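Local coordinates for ATP-binding protein (Mycobacterium tuberculosis, PDB 5UKV) that probably autophosphorylates on a histidine as a two-component sensor kinase, of which this piece is the dimerization and histidine phosphotransfer (DHp) domain, at residues R26-T31 and A58-L63. The protein carries 1 engineered substitution. Residues are numbered along the deposited sequence; the frame is centred on the assembly and turned at random.
Sequences RTPLTT and ASRMGL
Arg60 meets Pro28 through the aliphatic part of its chain, Arg60 CD lying 4.2 Å from Pro28 CB at the exposed margin of the interface. With CG swung opposite the backbone N (chi1 -179°), the arginine chain extends before turning at chi3, while NE forms a salt bridge with Glu57, a residue that Pro28 also touches. One residue on, Met61, present as selenomethionine, carries most of the contact. Met61 CG sits against the pyrrolidine ring, 3.5 Å from Pro28 CG, where the backbones are nearest, with 6.8 Å between Pro28 CA and Met61 CA. The two segments belong to the helical hairpin of the DHp domain, on helices 2-40 and 47-71; the axes of segments 26-31 and 58-63 are nearly antiparallel (158°) and come within 9.3 Å of each other. In the dimer two such hairpins form a helical bundle. Farther along the side chain, Met61 SE lies 4.0 Å from Leu29 CG. The bend at chi3 (80°) keeps the terminal methyl beside the same carbon, with Met61 CE 3.9 Å from Leu29 CG. Leu25 and Ile32 of helix 2-40 also touch Met61, and Leu29 of the second subunit packs on it. Gly62 of that subunit lies against Leu29 of this chain.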
# COMPACT_ATOMS: atom_id res chain seq x y z
N ARG A 26 -5.26 -1.40 -2.69
CA ARG A 26 -6.41 -1.15 -1.90
C ARG A 26 -7.25 -2.34 -1.57
O ARG A 26 -7.80 -2.41 -0.53
CB ARG A 26 -7.28 -0.14 -2.59
CG ARG A 26 -7.70 0.91 -1.64
CD ARG A 26 -9.01 1.48 -2.04
NE ARG A 26 -8.88 2.86 -2.38
CZ ARG A 26 -9.94 3.65 -2.43
NH1 ARG A 26 -9.82 4.93 -2.76
NH2 ARG A 26 -11.13 3.15 -2.18
N THR A 27 -7.35 -3.26 -2.50
CA THR A 27 -8.15 -4.39 -2.31
C THR A 27 -7.67 -5.32 -1.17
O THR A 27 -8.42 -5.55 -0.27
CB THR A 27 -8.28 -5.13 -3.63
OG1 THR A 27 -8.74 -4.19 -4.61
CG2 THR A 27 -9.19 -6.30 -3.51
N PRO A 28 -6.48 -5.89 -1.24
CA PRO A 28 -6.03 -6.59 -0.02
C PRO A 28 -6.05 -5.75 1.32
O PRO A 28 -6.37 -6.26 2.40
CB PRO A 28 -4.66 -7.09 -0.42
CG PRO A 28 -4.18 -6.17 -1.47
CD PRO A 28 -5.39 -5.76 -2.20
N LEU A 29 -5.78 -4.46 1.27
CA LEU A 29 -5.88 -3.66 2.46
C LEU A 29 -7.23 -3.61 3.14
O LEU A 29 -7.34 -3.48 4.38
CB LEU A 29 -5.60 -2.15 2.18
CG LEU A 29 -4.46 -1.49 2.78
CD1 LEU A 29 -4.25 -0.01 2.34
CD2 LEU A 29 -4.39 -1.77 4.29
N THR A 30 -8.27 -3.44 2.32
CA THR A 30 -9.68 -3.43 2.82
C THR A 30 -10.05 -4.75 3.47
O THR A 30 -10.68 -4.73 4.50
CB THR A 30 -10.66 -3.04 1.66
OG1 THR A 30 -10.40 -1.67 1.31
CG2 THR A 30 -12.09 -3.01 2.20
N THR A 31 -9.60 -5.88 2.96
CA THR A 31 -9.59 -7.12 3.70
C THR A 31 -8.93 -7.15 5.13
O THR A 31 -9.55 -7.57 6.07
CB THR A 31 -9.07 -8.26 2.87
OG1 THR A 31 -9.96 -8.43 1.74
CG2 THR A 31 -9.14 -9.58 3.60
N ALA A 58 -1.26 -9.58 3.54
CA ALA A 58 -0.14 -8.73 3.78
C ALA A 58 1.00 -9.20 2.86
O ALA A 58 1.76 -8.38 2.35
CB ALA A 58 0.28 -8.70 5.24
N SER A 59 1.17 -10.51 2.76
CA SER A 59 2.20 -11.06 1.90
C SER A 59 1.90 -10.73 0.44
O SER A 59 2.76 -10.33 -0.28
CB SER A 59 2.49 -12.53 2.14
OG SER A 59 1.44 -13.29 1.71
N ARG A 60 0.65 -10.87 0.03
CA ARG A 60 0.26 -10.46 -1.30
C ARG A 60 0.63 -8.96 -1.52
O ARG A 60 1.09 -8.61 -2.59
CB ARG A 60 -1.28 -10.64 -1.56
CG ARG A 60 -1.84 -10.26 -2.93
CD ARG A 60 -3.40 -10.18 -2.98
NE ARG A 60 -4.00 -11.41 -2.43
CZ ARG A 60 -3.99 -12.58 -3.04
NH1 ARG A 60 -3.45 -12.70 -4.23
NH2 ARG A 60 -4.56 -13.64 -2.49
N MSE A 61 0.31 -8.06 -0.62
CA MSE A 61 0.69 -6.70 -0.83
C MSE A 61 2.15 -6.49 -0.81
O MSE A 61 2.69 -5.59 -1.45
CB MSE A 61 0.21 -5.79 0.38
CG MSE A 61 -1.20 -5.47 0.24
SE MSE A 61 -1.82 -4.37 1.83
CE MSE A 61 -1.11 -2.75 1.15
N GLY A 62 2.85 -7.35 -0.06
CA GLY A 62 4.25 -7.23 -0.05
C GLY A 62 4.89 -7.42 -1.39
O GLY A 62 5.85 -6.73 -1.79
N LEU A 63 4.40 -8.40 -2.09
CA LEU A 63 4.83 -8.62 -3.41
C LEU A 63 4.45 -7.56 -4.36
O LEU A 63 5.22 -7.23 -5.23
CB LEU A 63 4.25 -9.92 -3.89
CG LEU A 63 4.63 -11.18 -3.08
CD1 LEU A 63 3.78 -12.30 -3.66
CD2 LEU A 63 6.09 -11.43 -3.26